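Long-range contact in putative sugar ABC transporter, substrate-binding protein (Clostridium phytofermentans, PDB 4WZZ), which binds L-rhamnose in the crystal and probably delivers it, as the extracellular solute-binding component, to an ABC sugar importer: residues 112-126 against 136-150. Numbering follows the deposited sequence.
Sequences VDCIAIAANDTDALE and GIHVLSLDSATNANS. With RAM (alpha-L-rhamnopyranose), chain B.
Strands 114-117 and 138-142 run side by side in parallel, 20° apart, with Ile115 bonding through its N to His138 O and through its O to Leu140 N. On one face Ala116 CB packs against Leu140 CD2 at 3.7 Å; on the other, Ile115 CG1 meets Ile137 CG2 and Ile117 CG2 touches the methyl of Thr146. Ile117 O takes two donors at the strand end: Ser141 OG, at 2.9 Å and almost in line with the carbonyl, and Leu142 N from well above its plane. The serine oxygen gets there by lying anti to its own backbone N (chi1 180°), and it also accepts from Thr146 N, tying the chain that follows back to the strand. With helix 126-134 as the crossover, this is a beta-alpha-beta unit of the Rossmann-like lobe of a periplasmic binding protein, and the sugar site sits at the C-terminal ends of its strands. There Asp143 turns its carboxylate to L-rhamnose, OD2 taking O3 at 2.6 Å and OD1 taking O4 at 2.7 Å, while Tyr68 and Gln157 also bond to OD1. Next door, Ala119 N bonds to Ser144 O and Ser144 OG bonds back to Ala119 O, both at 2.7 Å, joining the loops that follow the strands. Farther out, Asn147 ND2 reaches two acids: Asp123 OD1 lies in the amide plane of Asn147, 2.8 Å from ND2, with the N-H...O angle nearly straight at 177°, whereas ND2 approaches Glu126 OE1 from above the glutamate carboxylate plane, at 3.0 Å. Asn147 OD1 accepts from Ser150 OG, which also rests against Glu126 CB.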
loop_
_atom_site.group_PDB
_atom_site.type_symbol
_atom_site.label_atom_id
_atom_site.label_comp_id
_atom_site.label_asym_id
_atom_site.label_seq_id
_atom_site.Cartn_x
_atom_site.Cartn_y
_atom_site.Cartn_z
ATOM N N VAL A 112 -21.983 -3.379 12.218
ATOM C CA VAL A 112 -20.845 -2.576 12.657
ATOM C C VAL A 112 -21.134 -1.087 12.489
ATOM O O VAL A 112 -22.025 -0.705 11.748
ATOM C CB VAL A 112 -19.561 -2.922 11.888
ATOM C CG1 VAL A 112 -19.261 -4.422 11.999
ATOM C CG2 VAL A 112 -19.637 -2.469 10.411
ATOM N N ASP A 113 -20.353 -0.266 13.178
ATOM C CA ASP A 113 -20.522 1.182 13.160
ATOM C C ASP A 113 -19.640 1.863 12.120
ATOM O O ASP A 113 -19.945 2.978 11.657
ATOM C CB ASP A 113 -20.215 1.738 14.558
ATOM C CG ASP A 113 -21.127 1.159 15.623
ATOM O OD1 ASP A 113 -22.334 1.482 15.584
ATOM O OD2 ASP A 113 -20.655 0.405 16.503
ATOM N N CYS A 114 -18.546 1.200 11.759
ATOM C CA CYS A 114 -17.556 1.785 10.868
ATOM C C CYS A 114 -16.900 0.682 10.060
ATOM O O CYS A 114 -16.686 -0.416 10.569
ATOM C CB CYS A 114 -16.523 2.535 11.698
ATOM S SG CYS A 114 -15.214 3.311 10.740
ATOM N N ILE A 115 -16.645 0.968 8.790
ATOM C CA ILE A 115 -15.869 0.088 7.918
ATOM C C ILE A 115 -14.656 0.855 7.406
ATOM O O ILE A 115 -14.785 1.972 6.906
ATOM C CB ILE A 115 -16.725 -0.406 6.726
ATOM C CG1 ILE A 115 -17.802 -1.364 7.225
ATOM C CG2 ILE A 115 -15.859 -1.094 5.646
ATOM C CD1 ILE A 115 -18.761 -1.788 6.156
ATOM N N ALA A 116 -13.478 0.257 7.561
ATOM C CA ALA A 116 -12.251 0.797 6.995
ATOM C C ALA A 116 -11.812 -0.203 5.948
ATOM O O ALA A 116 -11.622 -1.367 6.264
ATOM C CB ALA A 116 -11.176 0.943 8.076
ATOM N N ILE A 117 -11.659 0.242 4.706
ATOM C CA ILE A 117 -11.394 -0.693 3.628
ATOM C C ILE A 117 -10.221 -0.302 2.723
ATOM O O ILE A 117 -10.056 0.856 2.356
ATOM C CB ILE A 117 -12.659 -0.934 2.816
ATOM C CG1 ILE A 117 -12.411 -2.002 1.750
ATOM C CG2 ILE A 117 -13.204 0.374 2.229
ATOM C CD1 ILE A 117 -13.676 -2.732 1.319
ATOM N N ALA A 118 -9.410 -1.308 2.399
ATOM C CA ALA A 118 -8.313 -1.191 1.444
ATOM C C ALA A 118 -8.792 -1.813 0.147
ATOM O O ALA A 118 -8.885 -3.042 0.027
ATOM C CB ALA A 118 -7.084 -1.911 1.952
ATOM N N ALA A 119 -9.140 -0.956 -0.811
ATOM C CA ALA A 119 -9.916 -1.369 -1.970
ATOM C C ALA A 119 -9.166 -2.194 -2.981
ATOM O O ALA A 119 -8.048 -1.854 -3.373
ATOM C CB ALA A 119 -10.498 -0.124 -2.680
ATOM N N ASN A 120 -9.805 -3.267 -3.433
ATOM C CA ASN A 120 -9.266 -4.087 -4.522
ATOM C C ASN A 120 -9.697 -3.584 -5.889
ATOM O O ASN A 120 -9.212 -4.057 -6.923
ATOM C CB ASN A 120 -9.689 -5.538 -4.356
ATOM C CG ASN A 120 -8.974 -6.218 -3.208
ATOM O OD1 ASN A 120 -7.850 -5.857 -2.867
ATOM N ND2 ASN A 120 -9.617 -7.202 -2.609
ATOM N N ASP A 121 -10.603 -2.617 -5.892
ATOM C CA ASP A 121 -11.081 -1.994 -7.128
ATOM C C ASP A 121 -11.641 -0.645 -6.720
ATOM O O ASP A 121 -12.255 -0.510 -5.649
ATOM C CB ASP A 121 -12.155 -2.855 -7.785
ATOM C CG ASP A 121 -12.600 -2.321 -9.162
ATOM O OD1 ASP A 121 -13.345 -1.316 -9.221
ATOM O OD2 ASP A 121 -12.218 -2.935 -10.177
ATOM N N THR A 122 -11.423 0.358 -7.560
ATOM C CA THR A 122 -11.716 1.715 -7.172
ATOM C C THR A 122 -13.227 1.966 -7.167
ATOM O O THR A 122 -13.733 2.748 -6.352
ATOM C CB THR A 122 -11.029 2.691 -8.135
ATOM O OG1 THR A 122 -9.727 2.173 -8.466
ATOM C CG2 THR A 122 -10.893 4.048 -7.495
ATOM N N ASP A 123 -13.934 1.277 -8.059
ATOM C CA ASP A 123 -15.345 1.569 -8.327
ATOM C C ASP A 123 -16.344 0.444 -8.000
ATOM O O ASP A 123 -17.515 0.703 -7.703
ATOM C CB ASP A 123 -15.503 1.927 -9.801
ATOM C CG ASP A 123 -14.816 3.236 -10.166
ATOM O OD1 ASP A 123 -14.787 4.165 -9.338
ATOM O OD2 ASP A 123 -14.300 3.332 -11.293
ATOM N N ALA A 124 -15.892 -0.798 -8.084
ATOM C CA ALA A 124 -16.772 -1.960 -7.966
ATOM C C ALA A 124 -17.390 -2.099 -6.583
ATOM O O ALA A 124 -18.439 -2.728 -6.428
ATOM C CB ALA A 124 -16.010 -3.229 -8.339
ATOM N N LEU A 125 -16.758 -1.505 -5.578
ATOM C CA LEU A 125 -17.254 -1.622 -4.210
ATOM C C LEU A 125 -18.338 -0.597 -3.888
ATOM O O LEU A 125 -18.900 -0.608 -2.788
ATOM C CB LEU A 125 -16.094 -1.450 -3.230
ATOM C CG LEU A 125 -14.843 -2.278 -3.508
ATOM C CD1 LEU A 125 -13.802 -1.928 -2.467
ATOM C CD2 LEU A 125 -15.171 -3.766 -3.476
ATOM N N GLU A 126 -18.631 0.291 -4.837
ATOM C CA GLU A 126 -19.438 1.459 -4.529
ATOM C C GLU A 126 -20.863 1.071 -4.108
ATOM O O GLU A 126 -21.397 1.640 -3.158
ATOM C CB GLU A 126 -19.460 2.468 -5.688
ATOM C CG GLU A 126 -20.398 3.656 -5.410
ATOM C CD GLU A 126 -20.227 4.836 -6.356
ATOM O OE1 GLU A 126 -19.311 4.835 -7.213
ATOM O OE2 GLU A 126 -21.027 5.781 -6.222
ATOM N N GLY A 136 -26.224 3.748 7.930
ATOM C CA GLY A 136 -25.623 4.588 8.952
ATOM C C GLY A 136 -24.188 4.226 9.300
ATOM O O GLY A 136 -23.654 4.677 10.309
ATOM N N ILE A 137 -23.545 3.425 8.465
ATOM C CA ILE A 137 -22.158 3.040 8.719
ATOM C C ILE A 137 -21.136 4.025 8.126
ATOM O O ILE A 137 -21.179 4.358 6.946
ATOM C CB ILE A 137 -21.882 1.639 8.170
ATOM C CG1 ILE A 137 -22.865 0.651 8.799
ATOM C CG2 ILE A 137 -20.413 1.241 8.431
ATOM C CD1 ILE A 137 -22.806 -0.774 8.254
ATOM N N HIS A 138 -20.229 4.497 8.971
ATOM C CA HIS A 138 -19.140 5.349 8.517
ATOM C C HIS A 138 -18.195 4.530 7.662
ATOM O O HIS A 138 -17.708 3.498 8.104
ATOM C CB HIS A 138 -18.362 5.904 9.708
ATOM C CG HIS A 138 -19.173 6.812 10.582
ATOM N ND1 HIS A 138 -19.241 8.170 10.376
ATOM C CD2 HIS A 138 -19.933 6.554 11.670
ATOM C CE1 HIS A 138 -20.036 8.712 11.285
ATOM N NE2 HIS A 138 -20.464 7.753 12.087
ATOM N N VAL A 139 -17.920 4.996 6.448
ATOM C CA VAL A 139 -16.938 4.305 5.610
ATOM C C VAL A 139 -15.663 5.131 5.459
ATOM O O VAL A 139 -15.711 6.293 5.055
ATOM C CB VAL A 139 -17.497 3.971 4.224
ATOM C CG1 VAL A 139 -16.414 3.267 3.382
ATOM C CG2 VAL A 139 -18.730 3.098 4.339
ATOM N N LEU A 140 -14.538 4.509 5.783
ATOM C CA LEU A 140 -13.211 5.100 5.647
ATOM C C LEU A 140 -12.406 4.149 4.759
ATOM O O LEU A 140 -12.685 2.956 4.716
ATOM C CB LEU A 140 -12.568 5.208 7.038
ATOM C CG LEU A 140 -11.117 5.627 7.176
ATOM C CD1 LEU A 140 -10.920 6.427 8.437
ATOM C CD2 LEU A 140 -10.205 4.394 7.169
ATOM N N SER A 141 -11.436 4.675 4.027
ATOM C CA SER A 141 -10.599 3.819 3.208
ATOM C C SER A 141 -9.156 4.034 3.641
ATOM O O SER A 141 -8.814 5.117 4.113
ATOM C CB SER A 141 -10.834 4.171 1.737
ATOM O OG SER A 141 -10.065 3.395 0.863
ATOM N N LEU A 142 -8.326 2.992 3.509
ATOM C CA LEU A 142 -6.896 3.077 3.795
ATOM C C LEU A 142 -6.129 2.216 2.798
ATOM O O LEU A 142 -6.685 1.274 2.231
ATOM C CB LEU A 142 -6.536 2.646 5.228
ATOM C CG LEU A 142 -6.476 1.148 5.552
ATOM C CD1 LEU A 142 -5.893 0.904 6.936
ATOM C CD2 LEU A 142 -7.854 0.518 5.449
ATOM N N ASP A 143 -4.850 2.550 2.616
ATOM C CA ASP A 143 -3.886 1.730 1.848
ATOM C C ASP A 143 -4.154 1.800 0.352
ATOM O O ASP A 143 -3.259 2.127 -0.441
ATOM C CB ASP A 143 -3.905 0.278 2.339
ATOM C CG ASP A 143 -2.907 -0.606 1.625
ATOM O OD1 ASP A 143 -1.738 -0.199 1.473
ATOM O OD2 ASP A 143 -3.312 -1.715 1.243
ATOM N N SER A 144 -5.378 1.475 -0.035
ATOM C CA SER A 144 -5.796 1.504 -1.430
ATOM C C SER A 144 -7.206 2.096 -1.480
ATOM O O SER A 144 -8.136 1.584 -0.849
ATOM C CB SER A 144 -5.757 0.083 -2.010
ATOM O OG SER A 144 -6.181 0.050 -3.365
ATOM N N ALA A 145 -7.354 3.193 -2.206
ATOM C CA ALA A 145 -8.569 4.005 -2.089
ATOM C C ALA A 145 -9.772 3.423 -2.833
ATOM O O ALA A 145 -9.658 2.971 -3.978
ATOM C CB ALA A 145 -8.293 5.427 -2.589
ATOM N N THR A 146 -10.936 3.478 -2.185
ATOM C CA THR A 146 -12.194 3.394 -2.900
ATOM C C THR A 146 -12.369 4.751 -3.552
ATOM O O THR A 146 -11.668 5.702 -3.209
ATOM C CB THR A 146 -13.399 3.226 -1.975
ATOM O OG1 THR A 146 -13.448 4.342 -1.073
ATOM C CG2 THR A 146 -13.292 1.939 -1.188
ATOM N N ASN A 147 -13.318 4.866 -4.460
ATOM C CA ASN A 147 -13.522 6.168 -5.081
ATOM C C ASN A 147 -14.067 7.211 -4.087
ATOM O O ASN A 147 -14.353 6.888 -2.944
ATOM C CB ASN A 147 -14.352 6.052 -6.358
ATOM C CG ASN A 147 -15.790 5.660 -6.121
ATOM O OD1 ASN A 147 -16.398 5.989 -5.100
ATOM N ND2 ASN A 147 -16.343 4.946 -7.086
ATOM N N ALA A 148 -14.177 8.470 -4.512
ATOM C CA ALA A 148 -14.538 9.556 -3.590
ATOM C C ALA A 148 -15.981 9.470 -3.092
ATOM O O ALA A 148 -16.299 9.969 -2.010
ATOM C CB ALA A 148 -14.320 10.898 -4.249
ATOM N N ASN A 149 -16.837 8.849 -3.892
ATOM C CA ASN A 149 -18.253 8.688 -3.559
ATOM C C ASN A 149 -18.514 7.530 -2.610
ATOM O O ASN A 149 -19.642 7.352 -2.135
ATOM C CB ASN A 149 -19.066 8.449 -4.825
ATOM C CG ASN A 149 -19.245 9.707 -5.644
ATOM O OD1 ASN A 149 -19.090 10.818 -5.134
ATOM N ND2 ASN A 149 -19.570 9.541 -6.922
ATOM N N SER A 150 -17.480 6.738 -2.351
ATOM C CA SER A 150 -17.609 5.511 -1.580
ATOM C C SER A 150 -16.999 5.619 -0.184
ATOM O O SER A 150 -16.867 4.609 0.505
ATOM C CB SER A 150 -16.929 4.363 -2.347
ATOM O OG SER A 150 -17.596 4.103 -3.576
HETATM C C1 RAM B . 0.962 -5.067 -0.875
HETATM C C2 RAM B . -0.462 -4.540 -1.006
HETATM C C3 RAM B . -0.634 -3.159 -0.372
HETATM C C4 RAM B . 0.478 -2.211 -0.809
HETATM C C5 RAM B . 1.845 -2.855 -0.590
HETATM C C6 RAM B . 2.972 -1.978 -1.112
HETATM O O1 RAM B . 1.193 -5.406 0.448
HETATM O O2 RAM B . -0.730 -4.506 -2.374
HETATM O O3 RAM B . -1.930 -2.693 -0.735
HETATM O O4 RAM B . 0.383 -0.999 -0.083
HETATM O O5 RAM B . 1.925 -4.095 -1.241
HETATM O O HOH W 1 -22.300 4.087 12.585
HETATM O O HOH W 2 -15.531 2.049 -4.666
HETATM O O HOH W 3 -18.813 7.014 -8.473
#